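Local coordinates for cysteine desulfurase (Stenotrophomonas maltophilia, PDB 6WCI), which probably removes sulfur from L-cysteine to give L-alanine, using pyridoxal 5'-phosphate, and passes the sulfur on to a carrier, at residues Asp88-Ala93 and Gly296-Ala301; Thr160-Glu165 and Arg178-Pro183. One frame throughout, in Å; residues are numbered along the deposited sequence.

Interaction 1: residues Asp88-Ala93 and Gly296-Ala301. With EDO (1,2-ethanediol), chain D.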
# COMPACT_ATOMS: atom_id res chain seq x y z
N ASP B 88 2.49 -16.52 -9.59
CA ASP B 88 3.87 -16.77 -9.99
C ASP B 88 4.63 -15.47 -10.21
O ASP B 88 5.80 -15.34 -9.82
CB ASP B 88 3.91 -17.64 -11.24
CG ASP B 88 3.35 -19.03 -11.00
OD1 ASP B 88 3.05 -19.36 -9.83
OD2 ASP B 88 3.20 -19.79 -11.98
N ALA B 89 3.98 -14.48 -10.82
CA ALA B 89 4.63 -13.20 -11.04
C ALA B 89 4.90 -12.48 -9.72
O ALA B 89 5.97 -11.88 -9.53
CB ALA B 89 3.77 -12.34 -11.97
N TYR B 90 3.94 -12.54 -8.80
CA TYR B 90 4.06 -11.80 -7.55
C TYR B 90 5.13 -12.41 -6.65
O TYR B 90 6.02 -11.72 -6.16
CB TYR B 90 2.71 -11.76 -6.86
CG TYR B 90 2.72 -11.19 -5.45
CD1 TYR B 90 2.92 -9.83 -5.23
CD2 TYR B 90 2.51 -12.02 -4.36
CE1 TYR B 90 2.93 -9.31 -3.93
CE2 TYR B 90 2.51 -11.51 -3.07
CZ TYR B 90 2.71 -10.17 -2.85
OH TYR B 90 2.71 -9.68 -1.56
N GLU B 91 5.04 -13.72 -6.42
CA GLU B 91 6.09 -14.37 -5.65
C GLU B 91 7.41 -14.37 -6.41
O GLU B 91 8.47 -14.37 -5.79
CB GLU B 91 5.68 -15.80 -5.28
CG GLU B 91 4.56 -15.86 -4.24
CD GLU B 91 4.94 -15.22 -2.89
OE1 GLU B 91 6.14 -15.11 -2.57
OE2 GLU B 91 4.01 -14.82 -2.14
N GLY B 92 7.37 -14.38 -7.75
CA GLY B 92 8.60 -14.21 -8.51
C GLY B 92 9.27 -12.88 -8.22
O GLY B 92 10.50 -12.79 -8.17
N ALA B 93 8.47 -11.84 -8.00
CA ALA B 93 9.02 -10.52 -7.72
C ALA B 93 9.69 -10.48 -6.36
O ALA B 93 10.71 -9.81 -6.18
CB ALA B 93 7.92 -9.47 -7.79
N GLY B 296 -4.22 -9.17 3.85
CA GLY B 296 -5.09 -8.71 2.79
C GLY B 296 -4.43 -8.73 1.42
O GLY B 296 -3.29 -9.16 1.24
N THR B 297 -5.17 -8.26 0.42
CA THR B 297 -4.69 -8.33 -0.96
C THR B 297 -3.46 -7.44 -1.13
O THR B 297 -3.49 -6.26 -0.75
CB THR B 297 -5.79 -7.93 -1.96
OG1 THR B 297 -6.93 -8.79 -1.81
CG2 THR B 297 -5.28 -8.07 -3.40
N PRO B 298 -2.36 -7.95 -1.67
CA PRO B 298 -1.16 -7.12 -1.85
C PRO B 298 -1.33 -6.10 -2.96
O PRO B 298 -2.32 -6.07 -3.70
CB PRO B 298 -0.07 -8.14 -2.20
CG PRO B 298 -0.64 -9.49 -1.79
CD PRO B 298 -2.12 -9.36 -2.03
N ASN B 299 -0.33 -5.23 -3.08
CA ASN B 299 -0.22 -4.38 -4.27
C ASN B 299 0.39 -5.25 -5.36
O ASN B 299 1.59 -5.19 -5.63
CB ASN B 299 0.62 -3.14 -3.98
CG ASN B 299 0.71 -2.20 -5.16
OD1 ASN B 299 0.03 -2.40 -6.17
ND2 ASN B 299 1.58 -1.18 -5.06
N ILE B 300 -0.45 -6.08 -5.98
CA ILE B 300 0.04 -7.08 -6.92
C ILE B 300 0.75 -6.42 -8.08
O ILE B 300 1.85 -6.83 -8.48
CB ILE B 300 -1.11 -7.96 -7.43
CG1 ILE B 300 -1.84 -8.65 -6.28
CG2 ILE B 300 -0.55 -8.99 -8.35
CD1 ILE B 300 -3.12 -9.37 -6.73
N ALA B 301 0.12 -5.41 -8.68
CA ALA B 301 0.69 -4.78 -9.86
C ALA B 301 1.98 -4.05 -9.50
O ALA B 301 3.00 -4.20 -10.19
CB ALA B 301 -0.31 -3.81 -10.48
C1 EDO D . 2.33 -6.23 -0.12
O1 EDO D . 1.50 -5.22 -0.73
C2 EDO D . 1.54 -7.18 0.77
O2 EDO D . 0.80 -6.49 1.80

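Interaction 2: residues Thr160-Glu165 and Arg178-Pro183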
# COMPACT_ATOMS: atom_id res chain seq x y z
N THR B 160 12.76 6.52 26.33
CA THR B 160 13.26 7.84 26.01
C THR B 160 14.11 7.77 24.75
O THR B 160 14.71 6.74 24.44
CB THR B 160 14.07 8.43 27.18
OG1 THR B 160 15.36 7.82 27.25
CG2 THR B 160 13.33 8.19 28.49
N ILE B 161 14.12 8.88 24.01
CA ILE B 161 14.87 8.97 22.76
C ILE B 161 16.13 9.79 23.01
O ILE B 161 16.06 10.88 23.60
CB ILE B 161 14.01 9.60 21.65
CG1 ILE B 161 12.90 8.62 21.23
CG2 ILE B 161 14.87 10.00 20.46
CD1 ILE B 161 12.09 9.11 20.07
N ARG B 162 17.27 9.28 22.55
CA ARG B 162 18.55 9.96 22.65
C ARG B 162 19.12 10.11 21.24
O ARG B 162 18.92 9.24 20.39
CB ARG B 162 19.51 9.18 23.56
CG ARG B 162 20.90 9.76 23.71
CD ARG B 162 21.76 8.80 24.51
NE ARG B 162 21.24 8.58 25.86
CZ ARG B 162 21.65 7.60 26.66
NH1 ARG B 162 22.58 6.76 26.24
NH2 ARG B 162 21.12 7.46 27.88
N VAL B 163 19.81 11.22 20.98
CA VAL B 163 20.24 11.57 19.62
C VAL B 163 21.71 11.24 19.44
O VAL B 163 22.54 11.57 20.28
CB VAL B 163 19.98 13.05 19.31
CG1 VAL B 163 20.41 13.37 17.86
CG2 VAL B 163 18.51 13.39 19.49
N ALA B 164 22.04 10.58 18.32
CA ALA B 164 23.42 10.36 17.92
C ALA B 164 23.85 11.48 16.98
O ALA B 164 23.28 11.65 15.90
CB ALA B 164 23.57 8.99 17.26
N GLU B 165 24.87 12.25 17.38
CA GLU B 165 25.16 13.50 16.69
C GLU B 165 26.01 13.27 15.44
O GLU B 165 26.60 12.21 15.22
CB GLU B 165 25.89 14.49 17.62
CG GLU B 165 25.01 15.16 18.69
CD GLU B 165 23.65 15.65 18.16
OE1 GLU B 165 23.52 15.96 16.95
OE2 GLU B 165 22.70 15.71 18.97
N ARG B 178 29.64 5.55 20.00
CA ARG B 178 30.07 4.57 20.98
C ARG B 178 29.81 5.06 22.40
O ARG B 178 29.33 4.29 23.25
CB ARG B 178 31.55 4.25 20.80
CG ARG B 178 31.83 3.22 19.73
CD ARG B 178 33.32 2.93 19.63
NE ARG B 178 34.04 3.98 18.90
CZ ARG B 178 34.11 4.04 17.58
NH1 ARG B 178 33.51 3.11 16.84
NH2 ARG B 178 34.79 5.02 16.99
N ALA B 179 30.10 6.33 22.67
CA ALA B 179 29.83 6.86 24.00
C ALA B 179 28.34 6.87 24.30
O ALA B 179 27.95 6.76 25.47
CB ALA B 179 30.41 8.27 24.13
N ALA B 180 27.50 6.98 23.27
CA ALA B 180 26.05 7.03 23.44
C ALA B 180 25.42 5.65 23.59
O ALA B 180 24.28 5.56 24.05
CB ALA B 180 25.40 7.74 22.26
N MET B 181 26.13 4.59 23.21
CA MET B 181 25.58 3.23 23.23
C MET B 181 25.84 2.57 24.59
O MET B 181 26.65 1.65 24.75
CB MET B 181 26.16 2.40 22.09
CG MET B 181 25.69 2.80 20.72
SD MET B 181 26.25 1.63 19.46
CE MET B 181 28.01 1.76 19.66
N THR B 182 25.11 3.06 25.59
CA THR B 182 25.20 2.57 26.96
C THR B 182 24.24 1.40 27.16
O THR B 182 23.39 1.14 26.31
CB THR B 182 24.89 3.70 27.93
OG1 THR B 182 23.64 4.29 27.58
CG2 THR B 182 26.00 4.75 27.89
N PRO B 183 24.34 0.67 28.27
CA PRO B 183 23.48 -0.51 28.45
C PRO B 183 21.99 -0.24 28.40
O PRO B 183 21.23 -1.16 28.09
CB PRO B 183 23.90 -1.06 29.82
CG PRO B 183 25.32 -0.65 29.93
CD PRO B 183 25.41 0.71 29.29

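Interaction 1: residues Asp88-Ala93 and Gly296-Ala301
With CG of Tyr90 anti to the backbone N (chi1 172°), the phenol leaves helix 81-101 and points toward the turn at Pro298, Asn299 and Ile300. The phenolic end of the ring meets the proline, whose side chain lies at about a right angle to that of the tyrosine. Pro298 CB comes to 3.2 Å from Tyr90 OH and to 3.5 Å from Tyr90 CZ, and Pro298 CG sits close behind, 3.6 Å from the same CZ. The approach is oblique to the ring. Nearer its root the ring passes the start of helix 300-316, where Tyr90 CD1 is 4.3 Å from Ile300 CA. No hydrogen bond joins the two segments; Tyr90 alone supplies the 88-93 side, mainly by van der Waals contact with the proline ring. On the far side of the turn from that ring, the Asn299 side chain is also anti to its backbone N (chi1 -177°) and serves as N-cap of helix 300-316, with OD1 accepting from Gly302 N. Asn299 is also the centre of an inverse gamma turn, closed by a weak bond from Ile300 N to Pro298 O. The loop belongs to the dimeric class-V aminotransferase fold, in which both subunits contribute to each cofactor site: Thr297 OG1 is hydrogen-bonded to the pyridoxal-phosphate-modified lysine of the second subunit, and Asn299 OD1 to Thr251 of that subunit. A 1,2-ethanediol molecule, probably from the crystallisation liquor, lies beside the phenol. Its O1 takes a nearly straight hydrogen bond (170°) from Asn299 N at 3.0 Å, while its C2 is 3.6 Å from Tyr90 OH. Around the contact, Phe303 packs on the tyrosine, and Val75 touches both Pro298 and Ile300.

Interaction 2: residues Thr160-Glu165 and Arg178-Pro183
Arg162 reaches from strand 160-164 to the end of helix 174-180, and its CB already points toward that helix. CG lies anti to the backbone N, and the chain stays extended through CD, which comes to 4.4 Å from Ala180 CB and 4.1 Å from Ala180 O. At chi3 (-61°) the chain bends, and beyond NE the guanidinium turns one amino group onto the turn after the helix. That group, NH1, has two acceptors, both at the guanidinium edge and near its plane. Thr182 OG1 receives the straighter bond, 3.0 Å from Arg162 NH1 with an angle of 165° at the hydrogen. Ala180 O is also 3.0 Å from Arg162 NH1, but the angle of 133° makes this bond weak.

The partners are brought together by the way helix 174-180 ends. Met181 is the first residue to leave helical geometry and is the centre of an inverse gamma turn, with Thr182 N giving a weak bond back to Ala180 O. The turn closes the helical leg of a beta-alpha-beta crossover from strand 160-164, at the edge of the seven-stranded sheet within the chain, to the parallel strand 185-191, with strand 135-139 lying between them. Arg162 is held at its base by backbone hydrogen bonds to Ile136 and Ile138 of strand 135-139, and its side chain touches Val135 and Leu137. Beyond the turn stands Glu184: its OE2 hydrogen-bonds Thr182 OG1 and forms a long, weak ion pair with Arg162 NH2, so the carboxylate probably helps to orient both the hydroxyl and the guanidinium.

In the fold
Interaction 2 is nested along the chain inside the loop closed by interaction 1: helix 81-101 comes first, then strand 160-164 and helix 174-180, and finally the start of helix 300-316. Within the same class-V aminotransferase range, they lie on opposite sides of the chain's centre, their own centres 39 Å apart and nearest atoms about 29 Å apart. Interaction 1 is buried and joins helix 81-101 to the loop and first turn leading into helix 300-316; interaction 2 is at the surface, on an edge strand of the seven-stranded sheet. The second subunit reaches both: its Phe281 packs on Ile161 and Val163 of interaction 2, whereas interaction 1 borders its cofactor-bearing lysine through Thr297.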